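Local coordinates for mandelate racemase/muconate lactonizing protein (Thermobispora bispora, PDB 3VC5) that probably dehydrates D-glucarate to 5-dehydro-4-deoxy-D-glucarate, as a magnesium-dependent member of the enolase superfamily, at residues 38-43 with 167-172; 45-50 with 421-426; 205-210 with 233-238. All coordinates share one frame; numbering follows the deposited sequence.

Contact 1. Residues 38-43 with 167-172; sequences PPLLNA and YLFYKW. With PO4 (phosphate ion), chain B.
L40 lies over one face of the F169 ring. Its CD1 sits 4.0 Å from the ring centroid and 11° off the normal, a CH-pi contact close to the middle of the face, while L40 CB closes on F169 CD2 at 3.6 Å. The rim of the same ring points at two oxygens near its plane, the carbonyl O of L41 and O1 of the phosphate ion. With its CG anti to the carbonyl carbon (chi1 -64°), L41 brings CD2 obliquely against the W172 indole, 4.0 Å from W172 NE1, the two side chains crossing at about a right angle. P39 CB reaches W172 CE3 at 3.9 Å. Between these two contacts the backbones join. L41 N donates to Y170 O at 2.9 Å, nearly straight, and a water links L41 O to Y170 N. K171 bends back at its end, where NZ holds W172 O and forms a salt bridge with D181. N42 ND2 reaches phosphate O1 at 2.8 Å, and F169 packs against K211, the predicted proton acceptor. The arrangement is consistent with an enolase-superfamily active site, where a loop of the N-terminal domain closes over the mouth of the barrel.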
loop_
_atom_site.group_PDB
_atom_site.type_symbol
_atom_site.label_atom_id
_atom_site.label_comp_id
_atom_site.label_asym_id
_atom_site.label_seq_id
_atom_site.Cartn_x
_atom_site.Cartn_y
_atom_site.Cartn_z
ATOM N N PRO A 38 29.407 -13.897 15.708
ATOM C CA PRO A 38 29.882 -13.980 17.113
ATOM C C PRO A 38 28.816 -14.542 18.060
ATOM O O PRO A 38 27.656 -14.720 17.649
ATOM C CB PRO A 38 30.193 -12.510 17.465
ATOM C CG PRO A 38 30.276 -11.776 16.156
ATOM C CD PRO A 38 29.293 -12.496 15.247
ATOM N N PRO A 39 29.194 -14.814 19.331
ATOM C CA PRO A 39 28.278 -15.408 20.325
ATOM C C PRO A 39 27.392 -14.319 20.965
ATOM O O PRO A 39 27.508 -13.990 22.157
ATOM C CB PRO A 39 29.235 -16.058 21.344
ATOM C CG PRO A 39 30.472 -15.206 21.267
ATOM C CD PRO A 39 30.598 -14.850 19.786
ATOM N N LEU A 40 26.503 -13.775 20.142
ATOM C CA LEU A 40 25.577 -12.739 20.547
ATOM C C LEU A 40 24.440 -13.363 21.378
ATOM O O LEU A 40 23.774 -14.307 20.946
ATOM C CB LEU A 40 25.027 -12.046 19.299
ATOM C CG LEU A 40 26.066 -11.532 18.308
ATOM C CD1 LEU A 40 25.380 -10.850 17.080
ATOM C CD2 LEU A 40 27.074 -10.604 18.952
ATOM N N LEU A 41 24.263 -12.863 22.601
ATOM C CA LEU A 41 23.281 -13.411 23.522
ATOM C C LEU A 41 21.913 -12.769 23.299
ATOM O O LEU A 41 21.803 -11.601 22.930
ATOM C CB LEU A 41 23.754 -13.159 24.965
ATOM C CG LEU A 41 25.061 -13.869 25.334
ATOM C CD1 LEU A 41 25.681 -13.231 26.560
ATOM C CD2 LEU A 41 24.754 -15.326 25.641
ATOM N N ASN A 42 20.852 -13.527 23.545
ATOM C CA ASN A 42 19.520 -12.966 23.414
ATOM C C ASN A 42 18.572 -13.783 24.311
ATOM O O ASN A 42 19.015 -14.696 25.029
ATOM C CB ASN A 42 19.080 -12.948 21.927
ATOM C CG ASN A 42 18.993 -14.337 21.336
ATOM O OD1 ASN A 42 18.860 -15.329 22.072
ATOM N ND2 ASN A 42 19.065 -14.429 20.009
ATOM N N ALA A 43 17.282 -13.454 24.302
ATOM C CA ALA A 43 16.325 -14.174 25.136
ATOM C C ALA A 43 16.267 -15.683 24.847
ATOM O O ALA A 43 15.896 -16.475 25.722
ATOM C CB ALA A 43 14.932 -13.570 24.985
ATOM N N TYR A 167 23.587 -1.924 16.764
ATOM C CA TYR A 167 22.863 -3.071 17.336
ATOM C C TYR A 167 23.793 -3.739 18.353
ATOM O O TYR A 167 24.644 -4.546 18.005
ATOM C CB TYR A 167 22.454 -4.072 16.255
ATOM C CG TYR A 167 21.186 -4.851 16.586
ATOM C CD1 TYR A 167 20.831 -5.152 17.903
ATOM C CD2 TYR A 167 20.363 -5.320 15.554
ATOM C CE1 TYR A 167 19.659 -5.855 18.189
ATOM C CE2 TYR A 167 19.172 -6.029 15.838
ATOM C CZ TYR A 167 18.840 -6.306 17.142
ATOM O OH TYR A 167 17.644 -6.983 17.462
ATOM N N LEU A 168 23.661 -3.338 19.612
ATOM C CA LEU A 168 24.517 -3.856 20.664
ATOM C C LEU A 168 23.936 -5.136 21.265
ATOM O O LEU A 168 22.687 -5.286 21.450
ATOM C CB LEU A 168 24.700 -2.812 21.769
ATOM C CG LEU A 168 25.061 -1.375 21.367
ATOM C CD1 LEU A 168 25.264 -0.481 22.609
ATOM C CD2 LEU A 168 26.337 -1.357 20.487
ATOM N N PHE A 169 24.851 -6.021 21.637
ATOM C CA PHE A 169 24.515 -7.278 22.272
ATOM C C PHE A 169 25.453 -7.535 23.419
ATOM O O PHE A 169 26.658 -7.295 23.298
ATOM C CB PHE A 169 24.741 -8.449 21.321
ATOM C CG PHE A 169 23.722 -8.560 20.202
ATOM C CD1 PHE A 169 23.820 -7.771 19.063
ATOM C CD2 PHE A 169 22.684 -9.484 20.289
ATOM C CE1 PHE A 169 22.884 -7.897 18.004
ATOM C CE2 PHE A 169 21.725 -9.611 19.243
ATOM C CZ PHE A 169 21.821 -8.819 18.118
ATOM N N TYR A 170 24.927 -8.111 24.489
ATOM C CA TYR A 170 25.792 -8.823 25.413
ATOM C C TYR A 170 26.380 -10.010 24.656
ATOM O O TYR A 170 25.706 -10.618 23.821
ATOM C CB TYR A 170 25.017 -9.293 26.637
ATOM C CG TYR A 170 24.448 -8.184 27.473
ATOM C CD1 TYR A 170 25.257 -7.473 28.372
ATOM C CD2 TYR A 170 23.094 -7.877 27.423
ATOM C CE1 TYR A 170 24.733 -6.471 29.159
ATOM C CE2 TYR A 170 22.556 -6.879 28.224
ATOM C CZ TYR A 170 23.384 -6.181 29.097
ATOM O OH TYR A 170 22.857 -5.190 29.899
ATOM N N LYS A 171 27.665 -10.283 24.864
ATOM C CA LYS A 171 28.294 -11.401 24.175
ATOM C C LYS A 171 29.484 -11.959 24.921
ATOM O O LYS A 171 30.137 -11.245 25.686
ATOM C CB LYS A 171 28.726 -10.972 22.767
ATOM C CG LYS A 171 29.829 -9.878 22.777
ATOM C CD LYS A 171 30.216 -9.417 21.360
ATOM C CE LYS A 171 30.913 -10.529 20.546
ATOM N NZ LYS A 171 32.246 -10.971 21.147
ATOM N N TRP A 172 29.746 -13.246 24.717
ATOM C CA TRP A 172 30.970 -13.851 25.229
ATOM C C TRP A 172 32.138 -13.335 24.393
ATOM O O TRP A 172 31.920 -12.738 23.331
ATOM C CB TRP A 172 30.895 -15.370 25.157
ATOM C CG TRP A 172 29.755 -15.940 25.931
ATOM C CD1 TRP A 172 29.184 -15.420 27.070
ATOM C CD2 TRP A 172 29.063 -17.161 25.654
ATOM N NE1 TRP A 172 28.157 -16.244 27.500
ATOM C CE2 TRP A 172 28.071 -17.322 26.654
ATOM C CE3 TRP A 172 29.181 -18.138 24.660
ATOM C CZ2 TRP A 172 27.203 -18.415 26.678
ATOM C CZ3 TRP A 172 28.322 -19.231 24.695
ATOM C CH2 TRP A 172 27.343 -19.355 25.696
HETATM P P PO4 B . 18.427 -11.814 16.800
HETATM O O1 PO4 B . 18.961 -12.387 18.055
HETATM O O2 PO4 B . 19.642 -11.551 15.936
HETATM O O3 PO4 B . 17.536 -12.762 16.111
HETATM O O4 PO4 B . 17.715 -10.602 17.123
HETATM O O HOH W 1 22.384 -9.139 24.322
#

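Contact 2. Residues 45-50 with 421-426. With PO4 (phosphate ion), chain B.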
loop_
_atom_site.group_PDB
_atom_site.type_symbol
_atom_site.label_atom_id
_atom_site.label_comp_id
_atom_site.label_asym_id
_atom_site.label_seq_id
_atom_site.Cartn_x
_atom_site.Cartn_y
_atom_site.Cartn_z
ATOM N N GLY A 45 18.829 -17.642 23.860
ATOM C CA GLY A 45 20.083 -18.344 24.123
ATOM C C GLY A 45 21.254 -17.533 23.613
ATOM O O GLY A 45 21.535 -16.418 24.092
ATOM N N VAL A 46 21.907 -18.065 22.591
ATOM C CA VAL A 46 23.085 -17.390 22.022
ATOM C C VAL A 46 23.189 -17.759 20.556
ATOM O O VAL A 46 22.884 -18.900 20.189
ATOM C CB VAL A 46 24.359 -17.758 22.824
ATOM C CG1 VAL A 46 24.568 -19.270 22.840
ATOM C CG2 VAL A 46 25.624 -17.025 22.288
ATOM N N HIS A 47 23.606 -16.811 19.707
ATOM C CA HIS A 47 23.792 -17.117 18.287
ATOM C C HIS A 47 24.856 -18.197 18.092
ATOM O O HIS A 47 25.868 -18.211 18.798
ATOM C CB HIS A 47 24.283 -15.871 17.544
ATOM C CG HIS A 47 23.225 -14.841 17.297
ATOM N ND1 HIS A 47 23.256 -14.001 16.206
ATOM C CD2 HIS A 47 22.115 -14.506 18.006
ATOM C CE1 HIS A 47 22.204 -13.194 16.243
ATOM N NE2 HIS A 47 21.487 -13.491 17.319
ATOM N N GLN A 48 24.621 -19.083 17.117
ATOM C CA GLN A 48 25.562 -20.141 16.789
ATOM C C GLN A 48 26.748 -19.581 15.994
ATOM O O GLN A 48 26.690 -18.468 15.484
ATOM C CB GLN A 48 24.868 -21.258 16.017
ATOM C CG GLN A 48 23.925 -22.097 16.888
ATOM C CD GLN A 48 22.882 -22.810 16.068
ATOM O OE1 GLN A 48 22.022 -22.172 15.443
ATOM N NE2 GLN A 48 22.944 -24.138 16.056
ATOM N N PRO A 49 27.818 -20.372 15.865
ATOM C CA PRO A 49 29.011 -19.822 15.202
ATOM C C PRO A 49 28.846 -19.566 13.692
ATOM O O PRO A 49 29.650 -18.825 13.085
ATOM C CB PRO A 49 30.091 -20.908 15.425
ATOM C CG PRO A 49 29.546 -21.849 16.413
ATOM C CD PRO A 49 28.045 -21.690 16.483
ATOM N N TRP A 50 27.849 -20.204 13.097
ATOM C CA TRP A 50 27.488 -19.970 11.690
ATOM C C TRP A 50 26.052 -19.483 11.617
ATOM O O TRP A 50 25.165 -20.079 12.257
ATOM C CB TRP A 50 27.596 -21.253 10.870
ATOM C CG TRP A 50 28.971 -21.835 10.836
ATOM C CD1 TRP A 50 29.448 -22.888 11.596
ATOM C CD2 TRP A 50 30.075 -21.400 10.019
ATOM N NE1 TRP A 50 30.771 -23.138 11.275
ATOM C CE2 TRP A 50 31.175 -22.237 10.320
ATOM C CE3 TRP A 50 30.234 -20.392 9.058
ATOM C CZ2 TRP A 50 32.419 -22.085 9.702
ATOM C CZ3 TRP A 50 31.461 -20.242 8.444
ATOM C CH2 TRP A 50 32.544 -21.096 8.764
ATOM N N ARG A 421 18.650 -22.761 12.375
ATOM C CA ARG A 421 19.023 -21.910 13.491
ATOM C C ARG A 421 18.409 -22.436 14.779
ATOM O O ARG A 421 17.189 -22.706 14.839
ATOM C CB ARG A 421 18.574 -20.466 13.228
ATOM C CG ARG A 421 18.823 -19.570 14.424
ATOM C CD ARG A 421 18.451 -18.133 14.148
ATOM N NE ARG A 421 18.648 -17.320 15.338
ATOM C CZ ARG A 421 18.316 -16.033 15.460
ATOM N NH1 ARG A 421 17.749 -15.383 14.456
ATOM N NH2 ARG A 421 18.549 -15.393 16.607
ATOM N N ASP A 422 19.229 -22.554 15.825
ATOM C CA ASP A 422 18.743 -23.054 17.105
ATOM C C ASP A 422 19.517 -22.429 18.283
ATOM O O ASP A 422 20.334 -23.101 18.932
ATOM C CB ASP A 422 18.796 -24.589 17.121
ATOM C CG ASP A 422 18.182 -25.205 18.396
ATOM O OD1 ASP A 422 17.456 -24.501 19.155
ATOM O OD2 ASP A 422 18.435 -26.412 18.630
ATOM N N ASP A 423 19.233 -21.152 18.573
ATOM C CA ASP A 423 19.900 -20.442 19.681
ATOM C C ASP A 423 19.715 -21.172 21.005
ATOM O O ASP A 423 20.614 -21.186 21.839
ATOM C CB ASP A 423 19.337 -19.028 19.888
ATOM C CG ASP A 423 19.446 -18.142 18.655
ATOM O OD1 ASP A 423 19.849 -18.607 17.575
ATOM O OD2 ASP A 423 19.073 -16.956 18.753
ATOM N N GLU A 424 18.519 -21.735 21.231
ATOM C CA GLU A 424 18.237 -22.362 22.520
ATOM C C GLU A 424 18.994 -23.679 22.714
ATOM O O GLU A 424 19.556 -23.936 23.793
ATOM C CB GLU A 424 16.726 -22.568 22.692
ATOM C CG GLU A 424 16.306 -23.082 24.054
ATOM C CD GLU A 424 14.815 -23.338 24.101
ATOM O OE1 GLU A 424 14.286 -23.998 23.179
ATOM O OE2 GLU A 424 14.157 -22.852 25.029
ATOM N N GLY A 425 18.991 -24.522 21.685
ATOM C CA GLY A 425 19.722 -25.787 21.731
ATOM C C GLY A 425 21.206 -25.548 21.913
ATOM O O GLY A 425 21.883 -26.275 22.665
ATOM N N TYR A 426 21.719 -24.529 21.227
ATOM C CA TYR A 426 23.138 -24.187 21.359
ATOM C C TYR A 426 23.415 -23.727 22.805
ATOM O O TYR A 426 24.385 -24.185 23.449
ATOM C CB TYR A 426 23.537 -23.127 20.326
ATOM C CG TYR A 426 25.016 -22.762 20.320
ATOM C CD1 TYR A 426 26.007 -23.742 20.363
ATOM C CD2 TYR A 426 25.408 -21.430 20.255
ATOM C CE1 TYR A 426 27.354 -23.396 20.342
ATOM C CE2 TYR A 426 26.740 -21.072 20.230
ATOM C CZ TYR A 426 27.712 -22.060 20.300
ATOM O OH TYR A 426 29.046 -21.692 20.258
HETATM P P PO4 B . 18.427 -11.814 16.800
HETATM O O1 PO4 B . 18.961 -12.387 18.055
HETATM O O2 PO4 B . 19.642 -11.551 15.936
HETATM O O3 PO4 B . 17.536 -12.762 16.111
HETATM O O4 PO4 B . 17.715 -10.602 17.123
HETATM O O HOH W 2 21.924 -19.425 16.154
#
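The Y426 ring carries P49 CD over one face, 4.2 Å from its centroid, and has the carbonyl O of H47 at its edge, 3.3 Å from Y426 CE2. V46 CG1 approaches obliquely, 3.5 Å from Y426 CD2, and Q48 runs past Y426 in the opposite direction, its CG against Y426 CB. The phenol OH goes on to H175. The H47 imidazole presents its edge to the phosphate ion: NE2 donates to O1 at 2.9 Å, almost straight, while ND1 is held by D37. R421, fully extended with CG anti to its own N (chi1 174°), brings its guanidinium to the same ion, and NH1 and NH2 both donate to O3. That plane is turned 61° from the imidazole. D423 fixes the guanidinium's rotation through a side-on salt bridge, NE to OD1 and R421 NH2 to D423 OD2 at 2.7 Å. Where helix 423-430 starts, Q48 OE1 takes D422 N at 2.8 Å, with the donor well above the amide plane, and D422 caps the helix by accepting from G425 N. The pocket's chemistry suits an anion: H47 and R421, each steadied by an aspartate, meet the phosphate, probably taken from the crystallisation liquor, from two segments.

Contact 3. Residues 205-210 with 233-238; sequences FRSIKL and GLPLRL
I208 and L236 lie side by side, pointing the same way, with I208 CB 3.6 Å from L236 CD2; one step along, L210 CD2 and L238 CD1 pair in the same manner at 4.0 Å. All four belong to one face of a parallel sheet. L234 continues this apolar row just before its strand begins: its CD1 meets I208 CD1 at 4.0 Å and its CD2 rests on the carbonyl O of R206. Cutting L234 back to an alanine is likely to take from I208 CD1 one of its apolar neighbours and open a gap beside the R206 carbonyl. P235 CD presses on that same oxygen at 3.2 Å, and its ring flanks S207 OG.

The backbones set this register. I208 N donates to P235 O at 2.9 Å, I208 O accepts from R237 N, and L210 N returns to R237 O, the alternation expected of parallel strands, whose axes lie 17° apart in direction. CA-H...O contacts fill in between.

K209 and R237 occupy the other face. Fully extended from a CG anti to the backbone N (chi1 177°), K209 carries NZ to E264 and D365, with Y167 OH as a further partner, while R237 forms salt bridges with E261 and D365. The shared carboxylate of D365 probably offsets their like charges, K209 NZ and R237 NH2 being 6.1 Å apart. K209 thus pairs with E264, a known magnesium ligand of this protein although no magnesium is bound to this chain, and the salt bridge probably helps to orient that carboxylate.

Strands 208-211 and 236-239, with helix 217-230 between them, make one beta-alpha-beta unit of the barrel. That helix packs on I208, L210 and L236, and helix 189-203 on I208, L210 and L234; strand 161-169 flanks 208-211 on its other side.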
loop_
_atom_site.group_PDB
_atom_site.type_symbol
_atom_site.label_atom_id
_atom_site.label_comp_id
_atom_site.label_asym_id
_atom_site.label_seq_id
_atom_site.Cartn_x
_atom_site.Cartn_y
_atom_site.Cartn_z
ATOM N N PHE A 205 27.087 5.365 13.712
ATOM C CA PHE A 205 25.676 5.229 14.109
ATOM C C PHE A 205 25.255 6.362 15.039
ATOM O O PHE A 205 25.993 6.728 15.963
ATOM C CB PHE A 205 25.454 3.896 14.839
ATOM C CG PHE A 205 25.736 2.681 13.991
ATOM C CD1 PHE A 205 25.130 2.537 12.730
ATOM C CD2 PHE A 205 26.640 1.699 14.418
ATOM C CE1 PHE A 205 25.388 1.412 11.924
ATOM C CE2 PHE A 205 26.887 0.549 13.625
ATOM C CZ PHE A 205 26.255 0.407 12.372
ATOM N N ARG A 206 24.064 6.904 14.800
ATOM C CA ARG A 206 23.538 8.015 15.596
ATOM C C ARG A 206 22.328 7.620 16.463
ATOM O O ARG A 206 21.655 8.494 17.044
ATOM C CB ARG A 206 23.198 9.203 14.672
ATOM C CG ARG A 206 24.439 9.779 13.937
ATOM C CD ARG A 206 24.052 10.890 12.998
ATOM N NE ARG A 206 25.221 11.605 12.495
ATOM C CZ ARG A 206 25.154 12.707 11.751
ATOM N NH1 ARG A 206 23.971 13.210 11.424
ATOM N NH2 ARG A 206 26.262 13.305 11.333
ATOM N N SER A 207 22.052 6.316 16.522
ATOM C CA SER A 207 20.992 5.711 17.324
ATOM C C SER A 207 21.606 4.421 17.861
ATOM O O SER A 207 22.489 3.827 17.211
ATOM C CB SER A 207 19.766 5.335 16.456
ATOM O OG SER A 207 18.927 6.440 16.215
ATOM N N ILE A 208 21.144 3.983 19.028
ATOM C CA ILE A 208 21.680 2.795 19.702
ATOM C C ILE A 208 20.552 1.887 20.162
ATOM O O ILE A 208 19.570 2.375 20.725
ATOM C CB ILE A 208 22.507 3.205 20.937
ATOM C CG1 ILE A 208 23.742 4.020 20.510
ATOM C CG2 ILE A 208 22.939 1.982 21.713
ATOM C CD1 ILE A 208 24.458 4.659 21.721
ATOM N N LYS A 209 20.711 0.583 19.933
ATOM C CA LYS A 209 19.779 -0.424 20.411
ATOM C C LYS A 209 20.549 -1.419 21.261
ATOM O O LYS A 209 21.654 -1.821 20.908
ATOM C CB LYS A 209 19.168 -1.164 19.221
ATOM C CG LYS A 209 18.240 -2.277 19.587
ATOM C CD LYS A 209 17.690 -2.921 18.334
ATOM C CE LYS A 209 16.550 -3.840 18.771
ATOM N NZ LYS A 209 15.918 -4.536 17.683
ATOM N N LEU A 210 19.974 -1.819 22.387
ATOM C CA LEU A 210 20.554 -2.886 23.180
ATOM C C LEU A 210 19.651 -4.082 23.157
ATOM O O LEU A 210 18.465 -3.979 23.549
ATOM C CB LEU A 210 20.753 -2.435 24.637
ATOM C CG LEU A 210 21.302 -3.484 25.628
ATOM C CD1 LEU A 210 22.646 -4.085 25.172
ATOM C CD2 LEU A 210 21.433 -2.916 27.050
ATOM N N GLY A 233 22.278 12.659 23.638
ATOM C CA GLY A 233 21.630 13.030 22.382
ATOM C C GLY A 233 21.238 11.886 21.459
ATOM O O GLY A 233 20.405 12.068 20.568
ATOM N N LEU A 234 21.827 10.708 21.652
ATOM C CA LEU A 234 21.538 9.570 20.756
ATOM C C LEU A 234 20.312 8.798 21.230
ATOM O O LEU A 234 20.262 8.378 22.387
ATOM C CB LEU A 234 22.733 8.619 20.651
ATOM C CG LEU A 234 24.107 9.113 20.170
ATOM C CD1 LEU A 234 24.919 7.960 19.589
ATOM C CD2 LEU A 234 23.995 10.250 19.171
ATOM N N PRO A 235 19.321 8.613 20.340
ATOM C CA PRO A 235 18.150 7.837 20.739
ATOM C C PRO A 235 18.562 6.424 21.155
ATOM O O PRO A 235 19.456 5.831 20.532
ATOM C CB PRO A 235 17.299 7.809 19.463
ATOM C CG PRO A 235 17.724 9.049 18.700
ATOM C CD PRO A 235 19.181 9.204 18.998
ATOM N N LEU A 236 17.908 5.893 22.190
ATOM C CA LEU A 236 18.233 4.575 22.739
ATOM C C LEU A 236 17.031 3.663 22.711
ATOM O O LEU A 236 15.917 4.117 22.971
ATOM C CB LEU A 236 18.684 4.691 24.200
ATOM C CG LEU A 236 19.893 5.579 24.487
ATOM C CD1 LEU A 236 20.228 5.537 25.972
ATOM C CD2 LEU A 236 21.082 5.158 23.659
ATOM N N ARG A 237 17.251 2.378 22.410
ATOM C CA ARG A 237 16.159 1.392 22.430
ATOM C C ARG A 237 16.622 0.211 23.242
ATOM O O ARG A 237 17.804 -0.059 23.285
ATOM C CB ARG A 237 15.868 0.893 21.003
ATOM C CG ARG A 237 15.607 1.994 19.980
ATOM C CD ARG A 237 16.064 1.528 18.568
ATOM N NE ARG A 237 15.692 2.509 17.581
ATOM C CZ ARG A 237 15.785 2.343 16.269
ATOM N NH1 ARG A 237 15.361 3.326 15.478
ATOM N NH2 ARG A 237 16.312 1.219 15.751
ATOM N N LEU A 238 15.682 -0.509 23.863
ATOM C CA LEU A 238 15.993 -1.716 24.613
ATOM C C LEU A 238 15.032 -2.797 24.152
ATOM O O LEU A 238 13.824 -2.537 24.064
ATOM C CB LEU A 238 15.832 -1.480 26.120
ATOM C CG LEU A 238 16.031 -2.688 27.060
ATOM C CD1 LEU A 238 17.417 -3.310 26.924
ATOM C CD2 LEU A 238 15.777 -2.270 28.522
#

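How the contacts relate
From the N terminus, the chain leaves strand 25-36 and enters 38-43, opening contact 1, then turns through the small hairpin of strands 41-42 and 45-46 into contact 2. Contact 1 closes at 167-172, on and beyond barrel strand 161-169. Because 45-50 falls inside that loop while 421-426 lies beyond it, contacts 1 and 2 cross. Contact 3 opens and closes later, in series with contact 1 and nested inside the long loop that contact 2 shuts. Contacts 1 and 2 share the phosphate and join through L40 O to H47 N and N42 to D423. Strand pairing, L168 N to K209 O, ties contact 1 to contact 3. Together they link the N-terminal domain, the barrel and helix 423-430.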